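Local coordinates for beta-lactamase-related domain-containing protein (Bacteroides dorei DSM 17855, PDB 5TGF) that is of unproven substrate but belongs to the beta-lactamase family, probably acts as a serine hydrolase and can bind calcium, at residues 24-29 and 318-323; 123-128 and 197-202; 166-171 and 185-190; 288-293 and 308-313. All coordinates share one frame; numbering follows the deposited sequence.

Contact 1. Residues 24-29 and 318-323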
loop_
_atom_site.group_PDB
_atom_site.type_symbol
_atom_site.label_atom_id
_atom_site.label_comp_id
_atom_site.label_asym_id
_atom_site.label_seq_id
_atom_site.Cartn_x
_atom_site.Cartn_y
_atom_site.Cartn_z
ATOM N N GLY A 24 22.797 -9.521 8.502
ATOM C CA GLY A 24 22.588 -8.263 9.187
ATOM C C GLY A 24 21.755 -7.230 8.403
ATOM O O GLY A 24 21.733 -6.063 8.760
ATOM N N TYR A 25 21.097 -7.654 7.330
ATOM C CA TYR A 25 20.221 -6.748 6.594
ATOM C C TYR A 25 19.070 -6.228 7.468
ATOM O O TYR A 25 18.641 -5.089 7.297
ATOM C CB TYR A 25 19.611 -7.419 5.383
ATOM C CG TYR A 25 20.555 -8.014 4.351
ATOM C CD1 TYR A 25 21.804 -7.495 4.116
ATOM C CD2 TYR A 25 20.105 -9.043 3.538
ATOM C CE1 TYR A 25 22.610 -8.019 3.106
ATOM C CE2 TYR A 25 20.915 -9.601 2.578
ATOM C CZ TYR A 25 22.147 -9.053 2.342
ATOM O OH TYR A 25 22.912 -9.634 1.365
ATOM N N TYR A 26 18.491 -7.111 8.287
ATOM C CA TYR A 26 17.499 -6.733 9.298
ATOM C C TYR A 26 17.925 -7.180 10.718
ATOM O O TYR A 26 18.586 -8.215 10.844
ATOM C CB TYR A 26 16.163 -7.420 9.000
ATOM C CG TYR A 26 15.633 -7.176 7.615
ATOM C CD1 TYR A 26 15.068 -5.957 7.285
ATOM C CD2 TYR A 26 15.626 -8.182 6.661
ATOM C CE1 TYR A 26 14.520 -5.730 6.026
ATOM C CE2 TYR A 26 15.102 -7.967 5.396
ATOM C CZ TYR A 26 14.575 -6.735 5.070
ATOM O OH TYR A 26 14.020 -6.550 3.806
ATOM N N PRO A 27 17.500 -6.448 11.771
ATOM C CA PRO A 27 17.762 -6.905 13.145
ATOM C C PRO A 27 16.752 -7.963 13.601
ATOM O O PRO A 27 16.989 -8.679 14.567
ATOM C CB PRO A 27 17.618 -5.618 13.973
ATOM C CG PRO A 27 16.708 -4.744 13.188
ATOM C CD PRO A 27 16.899 -5.103 11.746
ATOM N N GLY A 28 15.635 -8.059 12.896
ATOM C CA GLY A 28 14.540 -8.928 13.263
ATOM C C GLY A 28 13.500 -8.853 12.161
ATOM O O GLY A 28 13.605 -8.029 11.258
ATOM N N GLY A 29 12.482 -9.690 12.255
ATOM C CA GLY A 29 11.401 -9.709 11.291
ATOM C C GLY A 29 10.356 -10.712 11.690
ATOM O O GLY A 29 10.582 -11.522 12.605
ATOM N N ASP A 318 25.928 -6.297 -2.489
ATOM C CA ASP A 318 25.770 -7.668 -2.954
ATOM C C ASP A 318 24.529 -7.900 -3.837
ATOM O O ASP A 318 24.185 -9.041 -4.184
ATOM C CB ASP A 318 25.760 -8.625 -1.755
ATOM C CG ASP A 318 24.690 -8.261 -0.710
ATOM O OD1 ASP A 318 23.802 -7.429 -1.016
ATOM O OD2 ASP A 318 24.768 -8.801 0.418
ATOM N N GLY A 319 23.830 -6.831 -4.179
ATOM C CA GLY A 319 22.648 -6.960 -5.038
ATOM C C GLY A 319 21.333 -7.142 -4.289
ATOM O O GLY A 319 20.256 -7.121 -4.899
ATOM N N PHE A 320 21.383 -7.312 -2.977
ATOM C CA PHE A 320 20.134 -7.388 -2.189
ATOM C C PHE A 320 19.421 -6.047 -2.262
ATOM O O PHE A 320 20.055 -4.980 -2.260
ATOM C CB PHE A 320 20.429 -7.763 -0.728
ATOM C CG PHE A 320 19.263 -7.570 0.217
ATOM C CD1 PHE A 320 18.350 -8.589 0.446
ATOM C CD2 PHE A 320 19.122 -6.374 0.912
ATOM C CE1 PHE A 320 17.288 -8.392 1.328
ATOM C CE2 PHE A 320 18.097 -6.198 1.835
ATOM C CZ PHE A 320 17.183 -7.197 2.037
ATOM N N SER A 321 18.092 -6.099 -2.243
ATOM C CA SER A 321 17.272 -4.909 -2.156
ATOM C C SER A 321 16.053 -5.225 -1.327
ATOM O O SER A 321 15.297 -6.145 -1.674
ATOM C CB SER A 321 16.796 -4.425 -3.526
ATOM O OG SER A 321 15.908 -3.319 -3.389
ATOM N N SER A 322 15.838 -4.422 -0.274
ATOM C CA SER A 322 14.686 -4.616 0.597
ATOM C C SER A 322 13.381 -4.190 -0.094
ATOM O O SER A 322 12.292 -4.374 0.468
ATOM C CB SER A 322 14.863 -3.853 1.913
ATOM O OG SER A 322 15.130 -2.486 1.694
ATOM N N PHE A 323 13.482 -3.536 -1.249
ATOM C CA PHE A 323 12.290 -3.168 -2.044
ATOM C C PHE A 323 12.110 -4.094 -3.263
ATOM O O PHE A 323 11.136 -4.874 -3.344
ATOM C CB PHE A 323 12.401 -1.705 -2.461
ATOM C CG PHE A 323 11.210 -1.192 -3.214
ATOM C CD1 PHE A 323 9.943 -1.179 -2.627
ATOM C CD2 PHE A 323 11.368 -0.600 -4.451
ATOM C CE1 PHE A 323 8.841 -0.685 -3.316
ATOM C CE2 PHE A 323 10.280 -0.052 -5.131
ATOM C CZ PHE A 323 9.011 -0.097 -4.559
#
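Y25 and F320 lie nearly flat on one another, an offset face-to-face stack with ring centroids 4.0 Å apart and planes 20° from parallel. The rings are slightly displaced: CD2 of Y25 sits over the middle of the F320 ring, whereas F320 CG falls toward the rim of the Y25 ring. The two side chains run in opposite directions as they pass, and F320 reaches across because its CG is anti to the backbone N (chi1 167°). Its backbone is set by an Asx turn, in which the amide N of F320 donates to OD1 of D318 at 3.1 Å, from above the carboxylate plane. That same carboxylate faces the phenol end of Y25, its OD2 at the ring edge, but the modelled separation of the two oxygens is too short to be trusted. In the fold, the contact lies where helix 11-22 ends in a Schellman motif at G24 and the chain turns into strand 28-35 of the antiparallel sheet. W20 of that helix meets the F320 ring edge-to-face. Y26 takes the next place along: its OH lies at the edge of the F320 ring, 3.7 Å from F320 CZ, and also packs against CB of S322 at 3.4 Å. The hydroxyl of S322 is engaged by the backbone O of W289, while the backbone of Y25 is hydrogen-bonded to Q311.

Contact 2. Residues 123-128 and 197-202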
loop_
_atom_site.group_PDB
_atom_site.type_symbol
_atom_site.label_atom_id
_atom_site.label_comp_id
_atom_site.label_asym_id
_atom_site.label_seq_id
_atom_site.Cartn_x
_atom_site.Cartn_y
_atom_site.Cartn_z
ATOM N N ASN A 123 1.027 16.389 10.277
ATOM C CA ASN A 123 0.056 15.564 11.019
ATOM C C ASN A 123 -1.391 16.000 10.803
ATOM O O ASN A 123 -2.320 15.372 11.336
ATOM C CB ASN A 123 0.404 15.552 12.494
ATOM C CG ASN A 123 1.668 14.806 12.769
ATOM O OD1 ASN A 123 1.861 13.687 12.297
ATOM N ND2 ASN A 123 2.502 15.375 13.593
ATOM N N HIS A 124 -1.595 16.998 9.947
ATOM C CA HIS A 124 -2.939 17.377 9.534
ATOM C C HIS A 124 -3.013 17.587 8.054
ATOM O O HIS A 124 -2.234 18.374 7.467
ATOM C CB HIS A 124 -3.396 18.653 10.261
ATOM C CG HIS A 124 -3.327 18.544 11.742
ATOM N ND1 HIS A 124 -4.297 17.907 12.487
ATOM C CD2 HIS A 124 -2.353 18.899 12.614
ATOM C CE1 HIS A 124 -3.906 17.843 13.749
ATOM N NE2 HIS A 124 -2.732 18.442 13.850
ATOM N N LEU A 125 -3.946 16.899 7.417
ATOM C CA LEU A 125 -3.998 16.953 5.977
ATOM C C LEU A 125 -4.421 18.308 5.418
ATOM O O LEU A 125 -4.007 18.687 4.322
ATOM C CB LEU A 125 -4.873 15.834 5.441
ATOM C CG LEU A 125 -4.354 14.427 5.684
ATOM C CD1 LEU A 125 -5.306 13.454 4.986
ATOM C CD2 LEU A 125 -2.919 14.267 5.189
ATOM N N ASP A 126 -5.221 19.068 6.171
ATOM C CA ASP A 126 -5.597 20.383 5.673
ATOM C C ASP A 126 -4.397 21.294 5.456
ATOM O O ASP A 126 -4.318 21.985 4.431
ATOM C CB ASP A 126 -6.677 21.050 6.542
ATOM C CG ASP A 126 -6.215 21.394 7.959
ATOM O OD1 ASP A 126 -5.149 20.943 8.443
ATOM O OD2 ASP A 126 -7.005 22.085 8.643
ATOM N N SER A 127 -3.437 21.255 6.383
ATOM C CA SER A 127 -2.170 21.979 6.215
ATOM C C SER A 127 -1.298 21.395 5.078
ATOM O O SER A 127 -0.689 22.132 4.299
ATOM C CB SER A 127 -1.371 21.944 7.525
ATOM O OG SER A 127 -2.072 22.563 8.574
ATOM N N ALA A 128 -1.256 20.075 4.974
ATOM C CA ALA A 128 -0.485 19.430 3.882
ATOM C C ALA A 128 -0.991 19.873 2.535
ATOM O O ALA A 128 -0.202 20.164 1.647
ATOM C CB ALA A 128 -0.545 17.920 3.972
ATOM N N PRO A 197 4.958 10.866 3.360
ATOM C CA PRO A 197 3.926 11.604 4.094
ATOM C C PRO A 197 2.908 10.662 4.723
ATOM O O PRO A 197 3.033 9.450 4.575
ATOM C CB PRO A 197 3.264 12.481 3.028
ATOM C CG PRO A 197 3.623 11.898 1.735
ATOM C CD PRO A 197 4.779 10.947 1.903
HETATM N N MSE A 198 1.927 11.210 5.422
HETATM C CA MSE A 198 0.989 10.374 6.237
HETATM C C MSE A 198 0.504 9.134 5.511
HETATM O O MSE A 198 0.673 8.005 5.999
HETATM C CB MSE A 198 -0.194 11.248 6.706
HETATM C CG MSE A 198 -1.044 10.513 7.746
HETATM SE SE MSE A 198 -2.697 11.509 8.178
HETATM C CE MSE A 198 -1.816 12.999 9.107
ATOM N N LEU A 199 -0.236 9.309 4.423
ATOM C CA LEU A 199 -0.917 8.172 3.806
ATOM C C LEU A 199 0.131 7.326 3.095
ATOM O O LEU A 199 0.108 6.078 3.161
ATOM C CB LEU A 199 -1.986 8.598 2.797
ATOM C CG LEU A 199 -3.407 8.838 3.395
ATOM C CD1 LEU A 199 -3.389 10.079 4.274
ATOM C CD2 LEU A 199 -4.466 8.957 2.318
ATOM N N GLY A 200 0.974 7.993 2.323
ATOM C CA GLY A 200 1.871 7.242 1.432
ATOM C C GLY A 200 2.903 6.408 2.183
ATOM O O GLY A 200 3.271 5.315 1.755
ATOM N N GLY A 201 3.350 6.908 3.328
ATOM C CA GLY A 201 4.431 6.306 4.050
ATOM C C GLY A 201 4.373 6.337 5.561
ATOM O O GLY A 201 5.315 5.885 6.177
ATOM N N GLY A 202 3.253 6.763 6.156
ATOM C CA GLY A 202 3.227 6.984 7.591
ATOM C C GLY A 202 2.915 5.802 8.493
ATOM O O GLY A 202 3.148 5.883 9.711
#
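Apolar packing, with no hydrogen bond crossing it, joins L125 at the start of helix 125-133 to M198 and L199 of the short helix 198-201. M198, a selenomethionine, takes the largest share. Its chain leaves the helix extended, CG anti to the backbone N (chi1 -170°), and bends only at the last torsion (chi3 -69°), which brings CE up to the backbone O of N123 at 3.3 Å. The two side chains meet at a slant, the selenium 4.1 Å from CD2 of L125. The other branch of L125, CD1, meets CD1 of L199 at 3.9 Å, the two leucines crossing at about a right angle. This is the helical part of the beta-lactamase fold: L199 also rests on A64 and I68 of helix 60-74, and both leucines touch F167. At the start of helix 60-74, K61, in what looks like the family's SxxK motif, donates to the backbone O of G200. The helix turn bearing M198 follows a cis peptide bond before P197, and M198 O accepts from the amide N of G202 at 2.9 Å. Outside the two segments, N123 OD1 accepts from V189 N, and H124 ND1 is hydrogen-bonded to the carboxylate of E166.

Contact 3. Residues 166-171 and 185-190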
loop_
_atom_site.group_PDB
_atom_site.type_symbol
_atom_site.label_atom_id
_atom_site.label_comp_id
_atom_site.label_asym_id
_atom_site.label_seq_id
_atom_site.Cartn_x
_atom_site.Cartn_y
_atom_site.Cartn_z
ATOM N N GLU A 166 -11.049 13.734 10.781
ATOM C CA GLU A 166 -9.669 13.628 10.295
ATOM C C GLU A 166 -9.298 12.166 9.979
ATOM O O GLU A 166 -9.954 11.219 10.440
ATOM C CB GLU A 166 -8.699 14.264 11.287
ATOM C CG GLU A 166 -8.712 15.794 11.247
ATOM C CD GLU A 166 -7.443 16.397 11.807
ATOM O OE1 GLU A 166 -7.281 16.370 13.031
ATOM O OE2 GLU A 166 -6.557 16.810 11.025
ATOM N N PHE A 167 -8.262 12.009 9.165
ATOM C CA PHE A 167 -7.933 10.732 8.538
ATOM C C PHE A 167 -7.493 9.660 9.537
ATOM O O PHE A 167 -7.861 8.474 9.401
ATOM C CB PHE A 167 -6.869 10.928 7.440
ATOM C CG PHE A 167 -6.621 9.676 6.623
ATOM C CD1 PHE A 167 -7.416 9.371 5.555
ATOM C CD2 PHE A 167 -5.661 8.767 7.017
ATOM C CE1 PHE A 167 -7.236 8.186 4.840
ATOM C CE2 PHE A 167 -5.445 7.602 6.290
ATOM C CZ PHE A 167 -6.246 7.313 5.220
ATOM N N GLU A 168 -6.676 10.023 10.511
ATOM C CA GLU A 168 -6.260 9.026 11.490
ATOM C C GLU A 168 -7.488 8.499 12.313
ATOM O O GLU A 168 -7.656 7.280 12.478
ATOM C CB GLU A 168 -5.130 9.546 12.352
ATOM C CG GLU A 168 -4.723 8.648 13.520
ATOM C CD GLU A 168 -4.317 7.228 13.124
ATOM O OE1 GLU A 168 -3.899 6.992 11.979
ATOM O OE2 GLU A 168 -4.415 6.328 13.967
ATOM N N PRO A 169 -8.348 9.413 12.809
ATOM C CA PRO A 169 -9.535 8.900 13.496
ATOM C C PRO A 169 -10.437 8.078 12.590
ATOM O O PRO A 169 -10.991 7.059 13.049
ATOM C CB PRO A 169 -10.264 10.173 13.951
ATOM C CG PRO A 169 -9.242 11.205 14.027
ATOM C CD PRO A 169 -8.085 10.818 13.148
ATOM N N LEU A 170 -10.524 8.446 11.319
ATOM C CA LEU A 170 -11.256 7.635 10.352
ATOM C C LEU A 170 -10.691 6.232 10.195
ATOM O O LEU A 170 -11.429 5.251 10.128
ATOM C CB LEU A 170 -11.323 8.317 8.990
ATOM C CG LEU A 170 -12.275 9.506 8.887
ATOM C CD1 LEU A 170 -12.036 10.159 7.547
ATOM C CD2 LEU A 170 -13.742 9.031 9.030
ATOM N N PHE A 171 -9.370 6.124 10.138
ATOM C CA PHE A 171 -8.748 4.819 10.049
ATOM C C PHE A 171 -9.149 3.952 11.234
ATOM O O PHE A 171 -9.437 2.773 11.060
ATOM C CB PHE A 171 -7.226 4.957 10.013
ATOM C CG PHE A 171 -6.492 3.657 10.193
ATOM C CD1 PHE A 171 -6.773 2.556 9.396
ATOM C CD2 PHE A 171 -5.483 3.556 11.138
ATOM C CE1 PHE A 171 -6.095 1.353 9.593
ATOM C CE2 PHE A 171 -4.832 2.371 11.343
ATOM C CZ PHE A 171 -5.122 1.270 10.539
ATOM N N HIS A 185 -1.249 2.878 13.418
ATOM C CA HIS A 185 -1.620 4.284 13.185
ATOM C C HIS A 185 -0.819 4.893 12.031
ATOM O O HIS A 185 0.324 4.490 11.791
ATOM C CB HIS A 185 -1.407 5.148 14.424
ATOM C CG HIS A 185 -0.099 4.945 15.104
ATOM N ND1 HIS A 185 1.071 5.513 14.651
ATOM C CD2 HIS A 185 0.234 4.213 16.191
ATOM C CE1 HIS A 185 2.063 5.167 15.448
ATOM N NE2 HIS A 185 1.594 4.339 16.360
ATOM N N PHE A 186 -1.444 5.826 11.317
ATOM C CA PHE A 186 -0.791 6.649 10.274
ATOM C C PHE A 186 -0.163 7.921 10.823
ATOM O O PHE A 186 0.763 8.460 10.220
ATOM C CB PHE A 186 -1.820 7.033 9.206
ATOM C CG PHE A 186 -2.205 5.905 8.282
ATOM C CD1 PHE A 186 -1.472 5.646 7.126
ATOM C CD2 PHE A 186 -3.322 5.104 8.555
ATOM C CE1 PHE A 186 -1.895 4.659 6.228
ATOM C CE2 PHE A 186 -3.723 4.107 7.669
ATOM C CZ PHE A 186 -3.002 3.873 6.522
ATOM N N ALA A 187 -0.692 8.411 11.943
ATOM C CA ALA A 187 -0.216 9.634 12.590
ATOM C C ALA A 187 -0.156 9.380 14.086
ATOM O O ALA A 187 -0.939 8.556 14.593
ATOM C CB ALA A 187 -1.181 10.776 12.306
ATOM N N PRO A 188 0.738 10.086 14.804
ATOM C CA PRO A 188 1.691 11.059 14.252
ATOM C C PRO A 188 2.763 10.417 13.387
ATOM O O PRO A 188 3.132 9.235 13.579
ATOM C CB PRO A 188 2.315 11.700 15.492
ATOM C CG PRO A 188 2.182 10.670 16.558
ATOM C CD PRO A 188 0.960 9.846 16.249
ATOM N N VAL A 189 3.233 11.210 12.438
ATOM C CA VAL A 189 4.212 10.802 11.436
ATOM C C VAL A 189 5.603 10.791 12.055
ATOM O O VAL A 189 6.009 11.783 12.650
ATOM C CB VAL A 189 4.135 11.779 10.251
ATOM C CG1 VAL A 189 5.182 11.498 9.196
ATOM C CG2 VAL A 189 2.751 11.719 9.656
ATOM N N ASN A 190 6.290 9.651 11.992
ATOM C CA ASN A 190 7.700 9.540 12.369
ATOM C C ASN A 190 8.555 10.257 11.326
ATOM O O ASN A 190 8.353 10.078 10.122
ATOM C CB ASN A 190 8.127 8.065 12.460
ATOM C CG ASN A 190 9.629 7.887 12.653
ATOM O OD1 ASN A 190 10.405 7.922 11.691
ATOM N ND2 ASN A 190 10.052 7.729 13.898
#
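E168 reaches from the first turn of helix 167-179 to the loop at 185-187, and every part of its side chain finds something there. CB packs on CB of A187 at 4.1 Å. CG, anti to the backbone N, passes the carbonyl O of A187 at 3.9 Å. A bend at the next torsion (chi2 57°) then turns the carboxylate toward the amide of F186. There OE1 accepts the F186 N-H at 2.8 Å, with an angle of 155° at the hydrogen, the donor coming from well above the carboxylate plane. OE2 lies 3.3 Å from CB of H185 and is also hydrogen-bonded to the side chain of Q172, one helical turn on, so both oxygens have a partner and the group's rotation is fixed. Beneath this polar bridge F167, F171 and F186 make an aromatic cluster in the helical region of the beta-lactamase fold, where F171 and F186 also touch V63 and A64 of helix 60-74. Both pairs are T-shaped. F186 turns an edge to F171, the planes 83° apart, and its CE2 stands 3.7 Å above the middle of that ring. F167 in turn points its own edge at a face of F186, CE2 toward the rim, with centroids 5.5 Å apart. The imidazole of H185 leads away from the helix, and its NE2 pairs with K53.

Contact 4. Residues 288-293 and 308-313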
loop_
_atom_site.group_PDB
_atom_site.type_symbol
_atom_site.label_atom_id
_atom_site.label_comp_id
_atom_site.label_asym_id
_atom_site.label_seq_id
_atom_site.Cartn_x
_atom_site.Cartn_y
_atom_site.Cartn_z
ATOM N N GLY A 288 6.927 -1.860 0.878
ATOM C CA GLY A 288 7.591 -0.630 1.334
ATOM C C GLY A 288 9.082 -0.714 1.081
ATOM O O GLY A 288 9.619 -1.802 0.993
ATOM N N TRP A 289 9.743 0.431 1.025
ATOM C CA TRP A 289 11.147 0.488 0.653
ATOM C C TRP A 289 12.038 -0.302 1.626
ATOM O O TRP A 289 13.122 -0.749 1.239
ATOM C CB TRP A 289 11.653 1.934 0.550
ATOM C CG TRP A 289 11.679 2.691 1.876
ATOM C CD1 TRP A 289 10.655 3.445 2.379
ATOM C CD2 TRP A 289 12.750 2.807 2.820
ATOM N NE1 TRP A 289 10.987 3.956 3.585
ATOM C CE2 TRP A 289 12.279 3.625 3.877
ATOM C CE3 TRP A 289 14.039 2.281 2.906
ATOM C CZ2 TRP A 289 13.047 3.915 5.001
ATOM C CZ3 TRP A 289 14.828 2.602 4.028
ATOM C CH2 TRP A 289 14.322 3.410 5.050
ATOM N N ALA A 290 11.617 -0.384 2.902
ATOM C CA ALA A 290 12.442 -0.939 3.970
ATOM C C ALA A 290 12.185 -2.413 4.254
ATOM O O ALA A 290 12.752 -2.972 5.224
ATOM C CB ALA A 290 12.274 -0.115 5.259
ATOM N N GLY A 291 11.405 -3.070 3.404
ATOM C CA GLY A 291 11.277 -4.517 3.437
ATOM C C GLY A 291 9.909 -5.108 3.744
ATOM O O GLY A 291 9.680 -6.272 3.468
ATOM N N ALA A 292 8.968 -4.299 4.222
ATOM C CA ALA A 292 7.620 -4.788 4.467
ATOM C C ALA A 292 6.989 -5.223 3.128
ATOM O O ALA A 292 7.023 -4.463 2.133
ATOM C CB ALA A 292 6.762 -3.710 5.123
ATOM N N TYR A 293 6.441 -6.423 3.098
ATOM C CA TYR A 293 5.860 -6.993 1.870
ATOM C C TYR A 293 4.576 -7.751 2.209
ATOM O O TYR A 293 4.635 -8.924 2.638
ATOM C CB TYR A 293 6.835 -7.935 1.218
ATOM C CG TYR A 293 6.325 -8.485 -0.106
ATOM C CD1 TYR A 293 6.261 -7.677 -1.246
ATOM C CD2 TYR A 293 5.998 -9.813 -0.237
ATOM C CE1 TYR A 293 5.802 -8.186 -2.456
ATOM C CE2 TYR A 293 5.545 -10.329 -1.427
ATOM C CZ TYR A 293 5.458 -9.513 -2.542
ATOM O OH TYR A 293 4.974 -10.061 -3.724
ATOM N N ALA A 308 9.417 -6.096 8.647
ATOM C CA ALA A 308 10.774 -5.840 8.993
ATOM C C ALA A 308 11.137 -4.430 8.528
ATOM O O ALA A 308 10.375 -3.817 7.773
ATOM C CB ALA A 308 11.700 -6.862 8.342
ATOM N N HIS A 309 12.281 -3.938 8.982
ATOM C CA HIS A 309 12.779 -2.610 8.584
ATOM C C HIS A 309 14.286 -2.727 8.363
ATOM O O HIS A 309 15.054 -2.978 9.280
ATOM C CB HIS A 309 12.446 -1.524 9.615
ATOM C CG HIS A 309 12.673 -0.126 9.114
ATOM N ND1 HIS A 309 13.911 0.325 8.692
ATOM C CD2 HIS A 309 11.812 0.893 8.889
ATOM C CE1 HIS A 309 13.793 1.568 8.241
ATOM N NE2 HIS A 309 12.532 1.923 8.332
ATOM N N VAL A 310 14.705 -2.544 7.126
ATOM C CA VAL A 310 16.135 -2.678 6.739
ATOM C C VAL A 310 16.999 -1.750 7.590
ATOM O O VAL A 310 16.563 -0.657 8.033
ATOM C CB VAL A 310 16.313 -2.413 5.201
ATOM C CG1 VAL A 310 16.196 -0.912 4.917
ATOM C CG2 VAL A 310 17.622 -2.971 4.655
ATOM N N GLN A 311 18.206 -2.210 7.881
ATOM C CA GLN A 311 19.226 -1.313 8.438
ATOM C C GLN A 311 20.206 -0.962 7.355
ATOM O O GLN A 311 20.594 -1.820 6.561
ATOM C CB GLN A 311 19.919 -1.840 9.707
ATOM C CG GLN A 311 20.531 -3.227 9.713
ATOM C CD GLN A 311 20.565 -3.875 11.136
ATOM O OE1 GLN A 311 20.405 -3.194 12.176
ATOM N NE2 GLN A 311 20.782 -5.208 11.180
ATOM N N GLY A 312 20.515 0.323 7.269
ATOM C CA GLY A 312 21.371 0.841 6.217
ATOM C C GLY A 312 20.562 1.103 4.973
ATOM O O GLY A 312 19.360 1.322 5.039
ATOM N N GLU A 313 21.244 1.155 3.844
ATOM C CA GLU A 313 20.584 1.398 2.578
ATOM C C GLU A 313 19.769 0.187 2.179
ATOM O O GLU A 313 20.162 -0.964 2.411
ATOM C CB GLU A 313 21.596 1.737 1.470
ATOM C CG GLU A 313 22.257 3.078 1.705
ATOM C CD GLU A 313 23.187 3.468 0.581
ATOM O OE1 GLU A 313 22.706 4.044 -0.420
ATOM O OE2 GLU A 313 24.381 3.153 0.696
#
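The imidazole of H309 has the methyl group of A290 on one face: A290 CB sits 3.6 Å from the ring centroid and only 4° off the ring normal, a well-centred CH-pi contact. The same methyl lies over one face of the W289 six-membered ring, so a single alanine carbon serves both aromatic groups. The two rings stand almost perpendicular, at 86°, in an oblique meeting in which CH2 of W289 comes to 3.7 Å from CE1 of H309. In its own plane the imidazole is held by a bond from ND1 to the backbone O of V310, 2.9 Å long, and its NE2 is hydrogen-bonded to NE2 of H195. The indole N-H of W289 goes to the carbonyl of G194. V310 CG1 approaches the indole obliquely from the same side as the A290 methyl, 3.9 Å from W289 CZ3. Between the backbones one hydrogen bond crosses, from V310 N to A290 O at 2.8 Å; the donor lies in the carbonyl plane, on a lone pair. A CA-H...O contact from H309 CA at 3.4 Å adds a second, weaker approach to that oxygen. A290 is offered to H309 by a type I turn from G288 to G291, and G291 leaves that turn with a positive phi (117°). The V310-A290 bond and the packing of H309, A290 and W289 thus join the two loops at the open end of hairpin 293-297/302-307, at the end of the antiparallel sheet of the beta-lactamase fold.

How the contacts relate
Starting from the N terminus, the chain leaves helix 11-22 through 24-29, and contact 1 brings it back to 318-323, closing a loop that contains all the others. Within it, contact 2 opens at 123-128 and closes at 197-202, with contact 3, between 166-171 and 185-190, nested inside. Contact 4 follows in series, joining 288-293 to 308-313 around one sheet hairpin. None cross. The four fall into two touching pairs. Contacts 2 and 3, centres about 8 Å apart, tie helices 125-133, 167-179 and 198-201 to loop 185-190; contacts 1 and 4, about 7 Å apart, tie the turn after helix 11-22 and the loop after strand 302-307 to the end of the sheet. The pairs do not touch.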